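Local coordinates for protein transcriptional regulator, crp family (Thermotoga maritima, PDB 1O5L) that probably acts as a DNA-binding transcription factor of the Crp family, with a cyclic nucleotide-binding type of domain joined to a Crp-like helix-turn-helix domain, at residues A[14-19]-A[45-50]; A[31-36]-A[88-93]; A[51-56]-A[63-68]. One frame throughout, in Å; residues are numbered along the deposited sequence.

Contact 1. Residues A[14-19]-A[45-50]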
loop_
_atom_site.group_PDB
_atom_site.type_symbol
_atom_site.label_atom_id
_atom_site.label_comp_id
_atom_site.label_asym_id
_atom_site.label_seq_id
_atom_site.Cartn_x
_atom_site.Cartn_y
_atom_site.Cartn_z
ATOM N N ASP A 14 -16.473 3.294 11.293
ATOM C CA ASP A 14 -17.272 2.082 11.556
ATOM C C ASP A 14 -17.659 1.434 10.203
ATOM O O ASP A 14 -18.580 1.889 9.532
ATOM C CB ASP A 14 -18.504 2.480 12.381
ATOM C CG ASP A 14 -19.440 1.306 12.696
ATOM O OD1 ASP A 14 -19.120 0.160 12.262
ATOM O OD2 ASP A 14 -20.513 1.466 13.377
ATOM N N LEU A 15 -16.924 0.395 9.800
ATOM C CA LEU A 15 -17.124 -0.216 8.477
ATOM C C LEU A 15 -18.496 -0.861 8.297
ATOM O O LEU A 15 -18.927 -1.037 7.177
ATOM C CB LEU A 15 -16.011 -1.224 8.115
ATOM C CG LEU A 15 -14.629 -0.591 7.924
ATOM C CD1 LEU A 15 -13.529 -1.629 7.760
ATOM C CD2 LEU A 15 -14.620 0.411 6.762
ATOM N N LYS A 16 -19.189 -1.179 9.383
ATOM C CA LYS A 16 -20.538 -1.749 9.286
ATOM C C LYS A 16 -21.564 -0.796 8.653
ATOM O O LYS A 16 -22.633 -1.233 8.189
ATOM C CB LYS A 16 -21.024 -2.250 10.661
ATOM C CG LYS A 16 -20.300 -3.512 11.133
ATOM C CD LYS A 16 -20.957 -4.142 12.380
ATOM C CE LYS A 16 -20.312 -5.492 12.743
ATOM N NZ LYS A 16 -21.182 -6.307 13.638
ATOM N N LYS A 17 -21.243 0.498 8.634
ATOM C CA LYS A 17 -22.048 1.490 7.910
ATOM C C LYS A 17 -22.107 1.240 6.386
ATOM O O LYS A 17 -23.027 1.727 5.713
ATOM C CB LYS A 17 -21.531 2.899 8.178
ATOM C CG LYS A 17 -21.779 3.373 9.582
ATOM C CD LYS A 17 -21.188 4.767 9.814
ATOM C CE LYS A 17 -21.463 5.227 11.233
ATOM N NZ LYS A 17 -20.951 6.611 11.476
ATOM N N LEU A 18 -21.151 0.473 5.858
ATOM C CA LEU A 18 -21.178 0.098 4.446
ATOM C C LEU A 18 -22.042 -1.118 4.125
ATOM O O LEU A 18 -22.093 -1.513 2.968
ATOM C CB LEU A 18 -19.770 -0.130 3.899
ATOM C CG LEU A 18 -18.732 0.993 4.108
ATOM C CD1 LEU A 18 -17.367 0.649 3.507
ATOM C CD2 LEU A 18 -19.221 2.308 3.596
ATOM N N LEU A 19 -22.751 -1.685 5.109
ATOM C CA LEU A 19 -23.603 -2.855 4.858
ATOM C C LEU A 19 -24.557 -2.721 3.633
ATOM O O LEU A 19 -24.716 -3.668 2.896
ATOM C CB LEU A 19 -24.406 -3.231 6.115
ATOM C CG LEU A 19 -23.738 -4.183 7.108
ATOM C CD1 LEU A 19 -24.451 -4.198 8.478
ATOM C CD2 LEU A 19 -23.684 -5.587 6.528
ATOM N N ILE A 45 -14.985 -7.560 3.479
ATOM C CA ILE A 45 -14.861 -7.060 4.851
ATOM C C ILE A 45 -15.415 -8.096 5.825
ATOM O O ILE A 45 -16.575 -8.502 5.702
ATOM C CB ILE A 45 -15.616 -5.682 5.015
ATOM C CG1 ILE A 45 -15.063 -4.638 4.035
ATOM C CG2 ILE A 45 -15.511 -5.152 6.455
ATOM C CD1 ILE A 45 -15.883 -3.352 3.994
ATOM N N LEU A 46 -14.599 -8.507 6.791
ATOM C CA LEU A 46 -15.031 -9.430 7.835
ATOM C C LEU A 46 -15.887 -8.709 8.874
ATOM O O LEU A 46 -15.387 -7.831 9.612
ATOM C CB LEU A 46 -13.839 -10.080 8.553
ATOM C CG LEU A 46 -14.179 -11.058 9.671
ATOM C CD1 LEU A 46 -14.885 -12.291 9.097
ATOM C CD2 LEU A 46 -12.907 -11.492 10.453
ATOM N N LEU A 47 -17.140 -9.160 8.956
ATOM C CA LEU A 47 -18.175 -8.578 9.798
ATOM C C LEU A 47 -18.200 -9.223 11.162
ATOM O O LEU A 47 -18.323 -8.532 12.173
ATOM C CB LEU A 47 -19.564 -8.791 9.158
ATOM C CG LEU A 47 -19.839 -8.033 7.851
ATOM C CD1 LEU A 47 -21.156 -8.484 7.221
ATOM C CD2 LEU A 47 -19.824 -6.516 8.104
ATOM N N GLU A 48 -18.150 -10.557 11.169
ATOM C CA GLU A 48 -18.162 -11.333 12.388
ATOM C C GLU A 48 -17.524 -12.704 12.185
ATOM O O GLU A 48 -17.536 -13.237 11.073
ATOM C CB GLU A 48 -19.564 -11.474 12.968
ATOM C CG GLU A 48 -20.708 -11.576 11.990
ATOM C CD GLU A 48 -22.057 -11.696 12.715
ATOM O OE1 GLU A 48 -22.335 -12.798 13.277
ATOM O OE2 GLU A 48 -22.808 -10.673 12.755
ATOM N N GLY A 49 -16.968 -13.251 13.272
ATOM C CA GLY A 49 -16.260 -14.522 13.244
ATOM C C GLY A 49 -14.742 -14.361 13.271
ATOM O O GLY A 49 -14.213 -13.445 13.905
ATOM N N THR A 50 -14.045 -15.278 12.609
ATOM C CA THR A 50 -12.583 -15.311 12.595
ATOM C C THR A 50 -12.116 -16.053 11.337
ATOM O O THR A 50 -12.596 -17.153 11.036
ATOM C CB THR A 50 -12.010 -16.050 13.860
ATOM O OG1 THR A 50 -12.509 -15.484 15.077
ATOM C CG2 THR A 50 -10.514 -15.837 13.991
HETATM O O HOH W 1 -22.645 -8.026 11.627
HETATM O O HOH W 2 -18.600 -7.758 14.625
#
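Lys16 CE passes the flat carbonyl group of Leu47, 3.7 Å from Leu47 O, while the carboxylate of Glu48 is met only through water. No aromatic ring takes part. Two waters bridge Lys16 NZ to the strand. One accepts from Lys16 NZ and donates to Leu47 O at 2.6 Å. The other accepts from NZ and donates to Glu48 OE2 at 2.9 Å. On the near side, the carboxylate of Asp14 is met from above its plane, 44° out of it, by the backbone N of Lys16. This bond, Lys16 N to Asp14 OD1 at 3.2 Å, makes an Asx turn at the start of the 3-10 segment 15-19. CG of Lys16 sits beside its own backbone N (chi1 -71°), and the extended chain beyond it brings NZ to the waters.

Beneath the water-bridged end of Lys16 the contact is apolar. Leu19 CD2 packs on Leu47 CD1 at 3.9 Å, the two side chains crossing at a slant. Leu15 CD1 meets Ile45 CG2 at 4.2 Å, and Leu18 CD1 lies against Ile45 CD1. Leu116 and Phe119 of helix 114-139 also touch Leu15. The contact thus lays the N-terminal segment against strand 42-48, where Leu47 and Glu48, both opposite Lys97, form a classic beta bulge.

Leucine and isoleucine side chains and the Lys16 methylenes supply the direct packing. The opposite charges of Lys16 and Glu48 meet through water, so their attraction is likely to be softened.

Contact 2. Residues A[31-36]-A[88-93]; sequences EIVKHQ and VNVVAG
Ile32 and Val91 form an antiparallel non-hydrogen-bonded pair, next to a classic beta bulge in which Val33 and Lys34 both face Val90. The bulge lies at the edge of one sheet of the cyclic nucleotide-binding domain, a beta jelly roll as in other Crp-family proteins. It shifts the register by one residue, and the chain bends sharply at Val33.

The tight part is the backbone seam. Val90 O is gripped by two donors, Val33 N at 2.7 Å and Lys34 N at 3.3 Å. The second lies in the carbonyl plane, on a lone pair. Val90 N returns a bond to Lys34 O at 2.9 Å. Farther along, Ala92 N points almost straight at Glu31 O, also at 2.9 Å. On the buried side Val33 CB rests on Val90 CG1 at 4.0 Å, and Phe27 of strand 23-27 touches both Val33 and Ala92.

The side bearing Ile32 and His35 is looser and more open to solvent. Ile32 CG1 stands 4.4 Å from Val91 CG2. CG2 of Ile32 lies over the centre of the His35 ring, 3.8 Å above the plane.

The Gln36 and Val88 end is covered instead: Gln36 OE1 accepts from Val56 N of strand 51-56, and Val88 packs on Phe136 of the second subunit. Here, past the last bridge, a side chain takes over from the backbone. CG of Asn89 sits beside its own N (chi1 -76°), and Asn89 OD1 accepts from Gln36 N at 2.9 Å, in the plane of the amide carbonyl, with an N-H...O angle of 174°.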
loop_
_atom_site.group_PDB
_atom_site.type_symbol
_atom_site.label_atom_id
_atom_site.label_comp_id
_atom_site.label_asym_id
_atom_site.label_seq_id
_atom_site.Cartn_x
_atom_site.Cartn_y
_atom_site.Cartn_z
ATOM N N GLU A 31 -14.574 -23.861 6.123
ATOM C CA GLU A 31 -14.795 -23.550 4.711
ATOM C C GLU A 31 -13.755 -22.534 4.185
ATOM O O GLU A 31 -13.315 -21.643 4.904
ATOM C CB GLU A 31 -16.193 -22.972 4.475
ATOM C CG GLU A 31 -17.348 -23.946 4.583
ATOM C CD GLU A 31 -18.621 -23.369 3.977
ATOM O OE1 GLU A 31 -18.849 -22.157 4.095
ATOM O OE2 GLU A 31 -19.398 -24.127 3.358
ATOM N N ILE A 32 -13.407 -22.675 2.911
ATOM C CA ILE A 32 -12.492 -21.754 2.235
ATOM C C ILE A 32 -13.218 -20.532 1.660
ATOM O O ILE A 32 -14.130 -20.657 0.853
ATOM C CB ILE A 32 -11.692 -22.509 1.141
ATOM C CG1 ILE A 32 -10.839 -23.602 1.803
ATOM C CG2 ILE A 32 -10.809 -21.552 0.361
ATOM C CD1 ILE A 32 -10.217 -24.590 0.846
ATOM N N VAL A 33 -12.800 -19.349 2.082
ATOM C CA VAL A 33 -13.347 -18.105 1.533
ATOM C C VAL A 33 -12.746 -17.809 0.137
ATOM O O VAL A 33 -13.461 -17.519 -0.804
ATOM C CB VAL A 33 -13.107 -16.923 2.506
ATOM C CG1 VAL A 33 -13.728 -15.675 1.980
ATOM C CG2 VAL A 33 -13.689 -17.247 3.901
ATOM N N LYS A 34 -11.425 -17.888 0.026
ATOM C CA LYS A 34 -10.724 -17.766 -1.248
ATOM C C LYS A 34 -9.479 -18.647 -1.226
ATOM O O LYS A 34 -8.887 -18.918 -0.154
ATOM C CB LYS A 34 -10.264 -16.336 -1.500
ATOM C CG LYS A 34 -11.346 -15.289 -1.646
ATOM C CD LYS A 34 -12.057 -15.409 -2.988
ATOM C CE LYS A 34 -13.280 -14.531 -3.054
ATOM N NZ LYS A 34 -13.986 -14.709 -4.353
ATOM N N HIS A 35 -9.105 -19.111 -2.414
ATOM C CA HIS A 35 -7.840 -19.798 -2.625
ATOM C C HIS A 35 -6.790 -18.817 -3.035
ATOM O O HIS A 35 -7.075 -17.806 -3.686
ATOM C CB HIS A 35 -7.940 -20.831 -3.742
ATOM C CG HIS A 35 -8.859 -21.948 -3.416
ATOM N ND1 HIS A 35 -10.208 -21.895 -3.690
ATOM C CD2 HIS A 35 -8.639 -23.119 -2.774
ATOM C CE1 HIS A 35 -10.773 -23.010 -3.262
ATOM N NE2 HIS A 35 -9.843 -23.770 -2.706
ATOM N N GLN A 36 -5.568 -19.178 -2.669
ATOM C CA GLN A 36 -4.377 -18.548 -3.148
ATOM C C GLN A 36 -4.477 -18.483 -4.674
ATOM O O GLN A 36 -4.880 -19.442 -5.301
ATOM C CB GLN A 36 -3.163 -19.370 -2.671
ATOM C CG GLN A 36 -1.789 -18.767 -2.962
ATOM C CD GLN A 36 -0.726 -19.248 -1.961
ATOM O OE1 GLN A 36 -1.017 -19.429 -0.762
ATOM N NE2 GLN A 36 0.496 -19.468 -2.449
ATOM N N VAL A 88 -2.816 -15.587 -0.415
ATOM C CA VAL A 88 -2.918 -16.718 0.508
ATOM C C VAL A 88 -4.294 -17.333 0.421
ATOM O O VAL A 88 -5.234 -16.670 0.010
ATOM C CB VAL A 88 -2.686 -16.256 2.002
ATOM C CG1 VAL A 88 -1.292 -15.643 2.171
ATOM C CG2 VAL A 88 -3.743 -15.270 2.454
ATOM N N ASN A 89 -4.415 -18.589 0.825
ATOM C CA ASN A 89 -5.705 -19.142 1.195
ATOM C C ASN A 89 -6.321 -18.341 2.350
ATOM O O ASN A 89 -5.631 -17.989 3.307
ATOM C CB ASN A 89 -5.560 -20.583 1.643
ATOM C CG ASN A 89 -5.359 -21.552 0.508
ATOM O OD1 ASN A 89 -5.310 -21.196 -0.662
ATOM N ND2 ASN A 89 -5.264 -22.809 0.863
ATOM N N VAL A 90 -7.610 -18.041 2.242
ATOM C CA VAL A 90 -8.382 -17.454 3.332
ATOM C C VAL A 90 -9.439 -18.479 3.746
ATOM O O VAL A 90 -10.268 -18.895 2.936
ATOM C CB VAL A 90 -9.025 -16.103 2.933
ATOM C CG1 VAL A 90 -9.768 -15.458 4.124
ATOM C CG2 VAL A 90 -7.965 -15.140 2.419
ATOM N N VAL A 91 -9.395 -18.883 5.016
ATOM C CA VAL A 91 -10.220 -19.968 5.533
ATOM C C VAL A 91 -10.977 -19.521 6.790
ATOM O O VAL A 91 -10.424 -18.796 7.609
ATOM C CB VAL A 91 -9.345 -21.167 5.907
ATOM C CG1 VAL A 91 -10.226 -22.379 6.284
ATOM C CG2 VAL A 91 -8.381 -21.512 4.766
ATOM N N ALA A 92 -12.232 -19.968 6.943
ATOM C CA ALA A 92 -13.027 -19.660 8.145
ATOM C C ALA A 92 -12.514 -20.482 9.322
ATOM O O ALA A 92 -12.475 -21.710 9.247
ATOM C CB ALA A 92 -14.517 -19.929 7.912
ATOM N N GLY A 93 -12.096 -19.795 10.387
ATOM C CA GLY A 93 -11.669 -20.445 11.618
ATOM C C GLY A 93 -12.859 -20.835 12.477
ATOM O O GLY A 93 -12.782 -21.770 13.276
#

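Contact 3. Residues A[51-56]-A[63-68]; sequences LKTEHV and LEIDEI
The Lys52 side chain passes slantwise across that of Glu64, by its carboxylate oxygen OE1. CB of Lys52 is 3.9 Å from Glu64 OE1. CG comes closer, 3.4 Å from the same OE1, and also nears Glu67 CG. CD follows at 3.9 Å from Glu64 OE1. The turn at chi3 (72°) brings CE back to 3.4 Å from Glu64 OE1. The tip, NZ, stops 4.0 Å from Glu64 OE1, too far for a salt bridge. A serine in place of Lys52 would probably strip the Glu64 carboxylate of this methylene cover and of its nearby positive charge.

The strands form a beta hairpin with a classic bulge: Ile65 and Asp66 both face Thr53. Thr53 O accepts from Ile65 N at 2.7 Å and only weakly from Asp66 N at 3.5 Å. On the other face from Lys52, Thr53 CG2 meets Ile68 CD1 at 3.7 Å, the two side chains crossing at about a right angle. Chi1 of 56° sets this CG2 anti to the carbonyl carbon, on the side of Ile68. Leu51 and Ile68 touch through their CB atoms, and Leu46 of strand 42-48 packs on both. At the far end the His55 ring meets Phe136 of the second subunit.

One face of the hairpin is therefore charged and the other largely apolar at the Leu51 end. Lys52 is likely to offset some of the negative charge of Glu64, and less that of the more distant Glu67.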
loop_
_atom_site.group_PDB
_atom_site.type_symbol
_atom_site.label_atom_id
_atom_site.label_comp_id
_atom_site.label_asym_id
_atom_site.label_seq_id
_atom_site.Cartn_x
_atom_site.Cartn_y
_atom_site.Cartn_z
ATOM N N LEU A 51 -11.151 -15.459 10.631
ATOM C CA LEU A 51 -10.548 -16.079 9.469
ATOM C C LEU A 51 -9.100 -16.460 9.760
ATOM O O LEU A 51 -8.473 -15.876 10.648
ATOM C CB LEU A 51 -10.610 -15.132 8.286
ATOM C CG LEU A 51 -11.996 -14.552 8.004
ATOM C CD1 LEU A 51 -11.920 -13.629 6.837
ATOM C CD2 LEU A 51 -13.008 -15.675 7.748
ATOM N N LYS A 52 -8.595 -17.447 9.012
ATOM C CA LYS A 52 -7.171 -17.836 9.003
ATOM C C LYS A 52 -6.564 -17.655 7.619
ATOM O O LYS A 52 -7.182 -18.009 6.605
ATOM C CB LYS A 52 -7.018 -19.290 9.436
ATOM C CG LYS A 52 -7.163 -19.455 10.937
ATOM C CD LYS A 52 -8.036 -20.615 11.323
ATOM C CE LYS A 52 -7.356 -21.962 11.074
ATOM N NZ LYS A 52 -7.574 -22.872 12.267
ATOM N N THR A 53 -5.372 -17.069 7.573
ATOM C CA THR A 53 -4.645 -16.932 6.329
ATOM C C THR A 53 -3.518 -17.956 6.333
ATOM O O THR A 53 -2.777 -18.061 7.319
ATOM C CB THR A 53 -4.114 -15.490 6.106
ATOM O OG1 THR A 53 -3.293 -15.046 7.198
ATOM C CG2 THR A 53 -5.245 -14.475 6.041
ATOM N N GLU A 54 -3.405 -18.718 5.245
ATOM C CA GLU A 54 -2.415 -19.762 5.154
ATOM C C GLU A 54 -1.784 -19.814 3.761
ATOM O O GLU A 54 -2.487 -19.849 2.748
ATOM C CB GLU A 54 -3.015 -21.116 5.577
ATOM C CG GLU A 54 -4.072 -21.655 4.635
ATOM C CD GLU A 54 -4.855 -22.859 5.167
ATOM O OE1 GLU A 54 -4.816 -23.137 6.396
ATOM O OE2 GLU A 54 -5.528 -23.529 4.320
ATOM N N HIS A 55 -0.456 -19.782 3.727
ATOM C CA HIS A 55 0.304 -19.879 2.486
ATOM C C HIS A 55 0.516 -21.334 2.066
ATOM O O HIS A 55 0.895 -22.174 2.872
ATOM C CB HIS A 55 1.659 -19.205 2.630
ATOM C CG HIS A 55 2.440 -19.158 1.351
ATOM N ND1 HIS A 55 3.133 -20.249 0.860
ATOM C CD2 HIS A 55 2.619 -18.159 0.453
ATOM C CE1 HIS A 55 3.711 -19.920 -0.282
ATOM N NE2 HIS A 55 3.418 -18.659 -0.549
ATOM N N VAL A 56 0.262 -21.607 0.789
ATOM C CA VAL A 56 0.340 -22.950 0.232
ATOM C C VAL A 56 1.662 -23.056 -0.485
ATOM O O VAL A 56 1.987 -22.207 -1.322
ATOM C CB VAL A 56 -0.774 -23.229 -0.797
ATOM C CG1 VAL A 56 -0.807 -24.712 -1.135
ATOM C CG2 VAL A 56 -2.120 -22.782 -0.285
ATOM N N LEU A 63 1.008 -23.462 5.478
ATOM C CA LEU A 63 1.481 -22.788 6.683
ATOM C C LEU A 63 0.569 -21.611 7.018
ATOM O O LEU A 63 0.371 -20.697 6.204
ATOM C CB LEU A 63 2.935 -22.325 6.511
ATOM C CG LEU A 63 3.639 -21.635 7.700
ATOM C CD1 LEU A 63 3.705 -22.542 8.919
ATOM C CD2 LEU A 63 5.039 -21.181 7.324
ATOM N N GLU A 64 0.004 -21.632 8.220
ATOM C CA GLU A 64 -0.805 -20.501 8.683
ATOM C C GLU A 64 0.083 -19.297 8.983
ATOM O O GLU A 64 1.139 -19.424 9.573
ATOM C CB GLU A 64 -1.650 -20.839 9.915
ATOM C CG GLU A 64 -2.527 -19.655 10.321
ATOM C CD GLU A 64 -3.461 -19.936 11.460
ATOM O OE1 GLU A 64 -4.121 -20.995 11.436
ATOM O OE2 GLU A 64 -3.520 -19.086 12.381
ATOM N N ILE A 65 -0.406 -18.133 8.585
ATOM C CA ILE A 65 0.319 -16.868 8.582
ATOM C C ILE A 65 -0.249 -15.941 9.646
ATOM O O ILE A 65 0.490 -15.313 10.383
ATOM C CB ILE A 65 0.183 -16.212 7.143
ATOM C CG1 ILE A 65 0.930 -17.046 6.087
ATOM C CG2 ILE A 65 0.682 -14.769 7.089
ATOM C CD1 ILE A 65 2.340 -17.482 6.480
ATOM N N ASP A 66 -1.570 -15.815 9.676
ATOM C CA ASP A 66 -2.236 -14.934 10.608
ATOM C C ASP A 66 -3.679 -15.341 10.842
ATOM O O ASP A 66 -4.207 -16.254 10.206
ATOM C CB ASP A 66 -2.198 -13.487 10.081
ATOM C CG ASP A 66 -1.955 -12.447 11.187
ATOM O OD1 ASP A 66 -2.138 -12.746 12.405
ATOM O OD2 ASP A 66 -1.550 -11.293 10.910
ATOM N N GLU A 67 -4.289 -14.635 11.788
ATOM C CA GLU A 67 -5.722 -14.612 11.978
ATOM C C GLU A 67 -6.275 -13.264 11.557
ATOM O O GLU A 67 -5.564 -12.270 11.610
ATOM C CB GLU A 67 -6.064 -14.833 13.451
ATOM C CG GLU A 67 -6.031 -16.281 13.857
ATOM C CD GLU A 67 -6.607 -16.539 15.242
ATOM O OE1 GLU A 67 -7.069 -15.569 15.913
ATOM O OE2 GLU A 67 -6.598 -17.728 15.649
ATOM N N ILE A 68 -7.553 -13.225 11.160
ATOM C CA ILE A 68 -8.269 -11.956 10.950
ATOM C C ILE A 68 -9.493 -11.901 11.852
ATOM O O ILE A 68 -10.315 -12.794 11.813
ATOM C CB ILE A 68 -8.686 -11.804 9.503
ATOM C CG1 ILE A 68 -7.497 -12.096 8.573
ATOM C CG2 ILE A 68 -9.278 -10.367 9.238
ATOM C CD1 ILE A 68 -7.879 -12.100 7.081
#

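Contacts 2 and 3 lie in the cyclic nucleotide-binding domain, as does segment 45-50 of contact 1. They share one antiparallel sheet, in the order 32-34, 89-92, 51-56, 62-68, with centres about 8 Å apart. A probable backbone hydrogen bond from Lys52 N to Val91 O joins its middle strands. Contact 3 is nested in the loop closed by contact 2. Contact 1 lies about 17 Å and 19 Å from them, centre to centre, and reaches the opposing sheet through strand 42-48. Its segments alternate with those of contact 2, and it closes before contact 3 opens. Thr50 O probably bonds Gly93 N. The contacts thus link the N-terminal segment and both sheets of the jelly roll.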